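PDB 5OPF: chitin-binding domain 3 protein from Micromonospora aurantiaca ATCC 27029, which binds copper and probably cleaves crystalline polysaccharides such as cellulose oxidatively, as a bacterial lytic polysaccharide monooxygenase. Local coordinates for residues L129-S132 with D133-L136; A63-D66 with G67-C70; Q16-G19 with G20-Q23. All blocks are in the same frame, centred on the assembly; numbering follows the deposited sequence.

Contact 1: residues L129-S132 with D133-L136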
loop_
_atom_site.group_PDB
_atom_site.type_symbol
_atom_site.label_atom_id
_atom_site.label_comp_id
_atom_site.label_asym_id
_atom_site.label_seq_id
_atom_site.Cartn_x
_atom_site.Cartn_y
_atom_site.Cartn_z
ATOM N N LEU A 129 -1.309 0.052 12.955
ATOM C CA LEU A 129 -1.007 -1.214 12.300
ATOM C C LEU A 129 0.330 -1.740 12.801
ATOM O O LEU A 129 1.337 -1.025 12.781
ATOM C CB LEU A 129 -0.965 -1.024 10.787
ATOM C CG LEU A 129 -0.775 -2.296 9.955
ATOM C CD1 LEU A 129 -1.935 -3.251 10.123
ATOM C CD2 LEU A 129 -0.576 -1.933 8.503
ATOM N N ARG A 130 0.331 -2.990 13.263
ATOM C CA ARG A 130 1.514 -3.666 13.778
ATOM C C ARG A 130 1.842 -4.880 12.915
ATOM O O ARG A 130 0.956 -5.498 12.320
ATOM C CB ARG A 130 1.257 -4.196 15.188
ATOM C CG ARG A 130 0.784 -3.165 16.155
ATOM C CD ARG A 130 0.490 -3.781 17.512
ATOM N NE ARG A 130 0.213 -2.734 18.477
ATOM C CZ ARG A 130 1.134 -1.920 18.984
ATOM N NH1 ARG A 130 2.416 -2.035 18.638
ATOM N NH2 ARG A 130 0.766 -0.992 19.848
ATOM N N TRP A 131 3.121 -5.249 12.877
ATOM C CA TRP A 131 3.500 -6.470 12.180
ATOM C C TRP A 131 2.727 -7.678 12.705
ATOM O O TRP A 131 2.324 -8.553 11.925
ATOM C CB TRP A 131 5.007 -6.694 12.284
ATOM C CG TRP A 131 5.812 -5.800 11.385
ATOM C CD1 TRP A 131 6.404 -4.616 11.717
ATOM C CD2 TRP A 131 6.131 -6.030 10.004
ATOM N NE1 TRP A 131 7.057 -4.092 10.633
ATOM C CE2 TRP A 131 6.906 -4.940 9.571
ATOM C CE3 TRP A 131 5.821 -7.036 9.090
ATOM C CZ2 TRP A 131 7.400 -4.838 8.271
ATOM C CZ3 TRP A 131 6.307 -6.928 7.794
ATOM C CH2 TRP A 131 7.094 -5.842 7.407
ATOM N N SER A 132 2.484 -7.741 14.016
ATOM C CA SER A 132 1.785 -8.887 14.598
ATOM C C SER A 132 0.311 -8.943 14.213
ATOM O O SER A 132 -0.338 -9.977 14.428
ATOM C CB SER A 132 1.930 -8.871 16.122
ATOM O OG SER A 132 1.315 -7.735 16.684
ATOM N N ASP A 133 -0.242 -7.862 13.678
ATOM C CA ASP A 133 -1.595 -7.902 13.135
ATOM C C ASP A 133 -1.680 -8.580 11.775
ATOM O O ASP A 133 -2.799 -8.870 11.326
ATOM C CB ASP A 133 -2.142 -6.484 12.961
ATOM C CG ASP A 133 -2.329 -5.745 14.271
ATOM O OD1 ASP A 133 -2.901 -6.341 15.203
ATOM O OD2 ASP A 133 -1.912 -4.558 14.348
ATOM N N LEU A 134 -0.556 -8.851 11.117
ATOM C CA LEU A 134 -0.531 -9.267 9.717
ATOM C C LEU A 134 -0.251 -10.758 9.564
ATOM O O LEU A 134 0.593 -11.328 10.266
ATOM C CB LEU A 134 0.560 -8.515 8.964
ATOM C CG LEU A 134 0.336 -7.020 8.792
ATOM C CD1 LEU A 134 1.574 -6.405 8.150
ATOM C CD2 LEU A 134 -0.904 -6.716 7.960
ATOM N N GLU A 135 -0.936 -11.381 8.611
ATOM C CA GLU A 135 -0.680 -12.752 8.188
ATOM C C GLU A 135 -0.284 -12.745 6.714
ATOM O O GLU A 135 -0.915 -12.059 5.896
ATOM C CB GLU A 135 -1.959 -13.583 8.354
ATOM C CG GLU A 135 -1.822 -15.037 7.950
ATOM C CD GLU A 135 -3.110 -15.810 8.043
ATOM O OE1 GLU A 135 -4.162 -15.223 8.365
ATOM O OE2 GLU A 135 -3.070 -17.038 7.805
ATOM N N LEU A 136 0.745 -13.514 6.362
ATOM C CA LEU A 136 1.128 -13.663 4.957
ATOM C C LEU A 136 0.085 -14.507 4.228
ATOM O O LEU A 136 -0.140 -15.669 4.591
ATOM C CB LEU A 136 2.500 -14.328 4.859
ATOM C CG LEU A 136 3.083 -14.491 3.449
ATOM C CD1 LEU A 136 3.454 -13.159 2.825
ATOM C CD2 LEU A 136 4.288 -15.421 3.487
HETATM O O HOH W 1 3.119 -11.276 11.921
#
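D133 turns back onto R130 across a single turn of 3-10 helix that delivers the chain into strand 134-140 of the β-sandwich core. The turn is closed by the backbone bond from D133 N to R130 O (3.0 Å), and the aspartate side chain then returns to the residue it has just bonded. Its CB touches R130 O at 3.3 Å, with L129 CD1 approaching more loosely. Next comes CG, anti to the carbonyl carbon and beside the backbone N (chi1 -65°), which swings the carboxylate toward the start of the turn. At the tip, OD2 accepts from R130 N at 2.9 Å, met on its anti side, 22° out of the carboxylate plane, with the N-H...O angle at 147°. R130 CB also rests against OD2 at 3.3 Å. The main chain of R130 is thus gripped by D133 at both its N-H and its C=O. The guanidinium does not reach the carboxylate: R130 NE stays 5.0 Å from D133 OD2, and R130 NH1 instead makes a long, weak ion pair with D66 OD2. One residue on, W131 O receives L134 N (3.0 Å), while the indole NE1 bonds I64 O in the neighbouring loop. L134 CD1 approaches W131 CE3 obliquely at 4.4 Å, and one water donates to both W131 O and L134 O, bridging turn and strand.

Contact 2: residues A63-D66 with G67-C70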
loop_
_atom_site.group_PDB
_atom_site.type_symbol
_atom_site.label_atom_id
_atom_site.label_comp_id
_atom_site.label_asym_id
_atom_site.label_seq_id
_atom_site.Cartn_x
_atom_site.Cartn_y
_atom_site.Cartn_z
ATOM N N ALA A 63 13.532 -2.598 9.859
ATOM C CA ALA A 63 13.566 -1.226 9.370
ATOM C C ALA A 63 12.276 -0.457 9.617
ATOM O O ALA A 63 12.279 0.777 9.498
ATOM C CB ALA A 63 13.858 -1.222 7.870
ATOM N N ILE A 64 11.184 -1.137 9.949
ATOM C CA ILE A 64 9.863 -0.512 9.956
ATOM C C ILE A 64 9.177 -0.765 11.291
ATOM O O ILE A 64 8.571 -1.832 11.483
ATOM C CB ILE A 64 9.032 -1.013 8.774
ATOM C CG1 ILE A 64 9.718 -0.553 7.486
ATOM C CG2 ILE A 64 7.593 -0.498 8.859
ATOM C CD1 ILE A 64 9.110 -1.126 6.277
ATOM N N PRO A 65 9.255 0.160 12.239
ATOM C CA PRO A 65 8.599 -0.061 13.534
ATOM C C PRO A 65 7.087 -0.146 13.412
ATOM O O PRO A 65 6.472 0.437 12.518
ATOM C CB PRO A 65 9.002 1.173 14.346
ATOM C CG PRO A 65 10.259 1.668 13.716
ATOM C CD PRO A 65 10.086 1.377 12.253
ATOM N N ASP A 66 6.483 -0.846 14.371
ATOM C CA ASP A 66 5.034 -0.867 14.479
ATOM C C ASP A 66 4.503 0.562 14.506
ATOM O O ASP A 66 5.091 1.454 15.124
ATOM C CB ASP A 66 4.595 -1.595 15.760
ATOM C CG ASP A 66 4.716 -3.113 15.671
ATOM O OD1 ASP A 66 4.982 -3.656 14.578
ATOM O OD2 ASP A 66 4.525 -3.757 16.728
ATOM N N GLY A 67 3.367 0.768 13.847
ATOM C CA GLY A 67 2.768 2.081 13.728
ATOM C C GLY A 67 3.332 2.936 12.614
ATOM O O GLY A 67 2.836 4.053 12.401
ATOM N N GLN A 68 4.355 2.451 11.908
ATOM C CA GLN A 68 4.976 3.152 10.790
ATOM C C GLN A 68 4.957 2.305 9.523
ATOM O O GLN A 68 5.679 2.600 8.570
ATOM C CB GLN A 68 6.412 3.550 11.126
ATOM C CG GLN A 68 6.521 4.449 12.338
ATOM C CD GLN A 68 7.932 4.653 12.809
ATOM O OE1 GLN A 68 8.190 4.700 14.030
ATOM N NE2 GLN A 68 8.846 4.793 11.887
ATOM N N LEU A 69 4.135 1.255 9.480
ATOM C CA LEU A 69 4.134 0.386 8.300
ATOM C C LEU A 69 3.702 1.142 7.046
ATOM O O LEU A 69 4.314 0.997 5.982
ATOM C CB LEU A 69 3.254 -0.849 8.524
ATOM C CG LEU A 69 3.938 -1.994 9.283
ATOM C CD1 LEU A 69 4.240 -1.639 10.729
ATOM C CD2 LEU A 69 3.117 -3.255 9.208
ATOM N N CYS A 70 2.644 1.949 7.149
ATOM C CA CYS A 70 2.066 2.556 5.953
ATOM C C CYS A 70 2.899 3.704 5.384
ATOM O O CYS A 70 2.687 4.088 4.224
ATOM C CB CYS A 70 0.628 2.991 6.220
ATOM S SG CYS A 70 -0.463 1.629 6.716
HETATM O O HOH W 2 5.807 4.061 15.864
#
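I64, where the chain leaves helix 60-63, lays its CG2 methyl against L69, 3.6 Å from L69 CA and also close to Q68 O. That methyl lies opposite the backbone N across the CA-CB bond, and this carries it toward the far limb of a type II β turn running from P65 to Q68. P65 begins the turn. P65 O accepts from Q68 N at 3.0 Å (angle 145°), and L69 CD1 packs on the same oxygen at 3.5 Å. The pyrrolidine ring is flanked by the extended side chain of Q68, whose amide spans it: Q68 OE1 lies 3.6 Å from P65 CB, and Q68 NE2 lies 3.7 Å from P65 CD. These are van der Waals contacts. D66 comes next, its CA touching L69 CD1, its OD1 accepting W131 N from another loop. Water links D66 O to Q68 OE1, donating to both. The turn then passes through G67 at phi 83°, where any CB would clash with D66 O, a conformation that only glycine takes comfortably. An alanine in place of Q68 would probably uncover one side of the proline ring and leave the bridging water without its second acceptor. Beyond the turn, C70 is tied by a disulfide to C188 of strand 183-192. The contact therefore divides its chemistry: I64 and L69 form a buried apolar side, while on the other Q68 lays its polar amide against the proline's ring carbons and shares a water through OE1, with one direct hydrogen bond closing the turn.

Contact 3: residues Q16-G19 with G20-Q23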
loop_
_atom_site.group_PDB
_atom_site.type_symbol
_atom_site.label_atom_id
_atom_site.label_comp_id
_atom_site.label_asym_id
_atom_site.label_seq_id
_atom_site.Cartn_x
_atom_site.Cartn_y
_atom_site.Cartn_z
ATOM N N GLN A 16 -5.884 9.153 -6.836
ATOM C CA GLN A 16 -6.861 8.874 -7.877
ATOM C C GLN A 16 -8.161 9.623 -7.616
ATOM O O GLN A 16 -8.747 10.224 -8.526
ATOM C CB GLN A 16 -7.110 7.367 -7.890
ATOM C CG GLN A 16 -7.742 6.770 -9.118
ATOM C CD GLN A 16 -7.642 5.244 -9.083
ATOM O OE1 GLN A 16 -7.689 4.627 -8.012
ATOM N NE2 GLN A 16 -7.468 4.639 -10.243
ATOM N N ARG A 17 -8.644 9.587 -6.370
ATOM C CA ARG A 17 -9.974 10.119 -6.106
ATOM C C ARG A 17 -9.995 11.631 -5.942
ATOM O O ARG A 17 -11.003 12.257 -6.273
ATOM C CB ARG A 17 -10.600 9.430 -4.898
ATOM C CG ARG A 17 -10.942 7.975 -5.201
ATOM C CD ARG A 17 -11.559 7.185 -4.041
ATOM N NE ARG A 17 -10.655 7.100 -2.898
ATOM C CZ ARG A 17 -10.738 7.851 -1.803
ATOM N NH1 ARG A 17 -11.719 8.724 -1.642
ATOM N NH2 ARG A 17 -9.847 7.707 -0.846
ATOM N N TRP A 18 -8.918 12.236 -5.449
ATOM C CA TRP A 18 -8.896 13.666 -5.160
ATOM C C TRP A 18 -7.847 14.459 -5.928
ATOM O O TRP A 18 -7.845 15.691 -5.822
ATOM C CB TRP A 18 -8.684 13.921 -3.656
ATOM C CG TRP A 18 -9.775 13.403 -2.786
ATOM C CD1 TRP A 18 -9.768 12.238 -2.084
ATOM C CD2 TRP A 18 -11.043 14.022 -2.523
ATOM N NE1 TRP A 18 -10.943 12.094 -1.389
ATOM C CE2 TRP A 18 -11.748 13.173 -1.647
ATOM C CE3 TRP A 18 -11.643 15.215 -2.933
ATOM C CZ2 TRP A 18 -13.024 13.478 -1.178
ATOM C CZ3 TRP A 18 -12.907 15.517 -2.466
ATOM C CH2 TRP A 18 -13.582 14.652 -1.598
ATOM N N GLY A 19 -6.962 13.819 -6.697
ATOM C CA GLY A 19 -5.904 14.574 -7.350
ATOM C C GLY A 19 -6.430 15.690 -8.234
ATOM O O GLY A 19 -5.844 16.778 -8.289
ATOM N N GLY A 20 -7.535 15.441 -8.942
ATOM C CA GLY A 20 -8.129 16.454 -9.796
ATOM C C GLY A 20 -8.801 17.586 -9.047
ATOM O O GLY A 20 -9.054 18.644 -9.643
ATOM N N ASP A 21 -9.115 17.385 -7.769
ATOM C CA ASP A 21 -9.794 18.383 -6.938
ATOM C C ASP A 21 -9.201 18.398 -5.527
ATOM O O ASP A 21 -9.916 18.402 -4.524
ATOM C CB ASP A 21 -11.328 18.246 -6.965
ATOM C CG ASP A 21 -11.863 17.008 -6.232
ATOM O OD1 ASP A 21 -11.260 15.920 -6.329
ATOM O OD2 ASP A 21 -12.948 17.146 -5.575
ATOM N N PHE A 22 -7.865 18.492 -5.445
ATOM C CA PHE A 22 -7.164 18.211 -4.195
ATOM C C PHE A 22 -7.285 19.312 -3.156
ATOM O O PHE A 22 -6.887 19.083 -2.008
ATOM C CB PHE A 22 -5.691 17.834 -4.432
ATOM C CG PHE A 22 -4.772 19.002 -4.703
ATOM C CD1 PHE A 22 -4.713 19.580 -5.955
ATOM C CD2 PHE A 22 -3.921 19.481 -3.709
ATOM C CE1 PHE A 22 -3.854 20.641 -6.205
ATOM C CE2 PHE A 22 -3.064 20.540 -3.956
ATOM C CZ PHE A 22 -3.030 21.112 -5.206
ATOM N N GLN A 23 -7.809 20.476 -3.523
ATOM C CA GLN A 23 -8.046 21.552 -2.573
ATOM C C GLN A 23 -9.533 21.748 -2.283
ATOM O O GLN A 23 -9.923 22.764 -1.697
ATOM C CB GLN A 23 -7.414 22.838 -3.082
ATOM C CG GLN A 23 -5.919 22.762 -3.166
ATOM C CD GLN A 23 -5.320 24.116 -3.388
ATOM O OE1 GLN A 23 -5.816 25.124 -2.873
ATOM N NE2 GLN A 23 -4.263 24.167 -4.176
HETATM O O HOH W 3 -9.244 13.033 -9.192
#
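Helix 10-18, the first helix of the region between strand 2-6 and the later core strands, runs out here, and W18 meets D21 and F22 as the chain turns away. D21 N bonds W18 O at 2.9 Å, an i to i+3 bond of 3-10 type, with the donor well above the carbonyl plane. Just before it, a water stands between Q16 O and G20 N (2.9 and 3.0 Å), bridging a pair with i to i+4 spacing. The D21 carboxylate reaches back to the indole. D21 CG lies between its own backbone N and carbonyl carbon (chi1 71°), bringing OD2 to 3.5 Å from W18 CZ3, the two planes only 16° apart although the approach is oblique. OD2 also accepts from N24 ND2, which helps fix the carboxylate's rotation; W18 NE1 bonds D31. F22 sets its CB 3.3 Å from W18 O, while its ring leads away to W38 and, edge-to-face, to W46. Helix 10-18 is also pinned to helix 32-40 by the C14-C34 disulfide. Such a helical, aromatic-rich insertion ahead of the sandwich strands is consistent with the L2 region of AA10 monooxygenases.

Overall arrangement
Along the chain the three contacts follow in series, each turning back on itself, with no nesting or crossing. Contact 3 comes first, ending helix 10-18 in the helical region. Contact 2 then links helix 60-63 to the disulfide-tied loop ahead of helix 75-78, and contact 1 starts strand 134-140. The last two are joined directly, their centres about 10 Å apart: G67 N lies 2.9 Å from L129 O, a probable hydrogen bond, and L69 CD2 packs on L134 CD1. Together they fasten the 63-70 loop to the mixed sheet. Contact 3 touches neither; its centre is about 30 Å from that of contact 1, across the chain's centre.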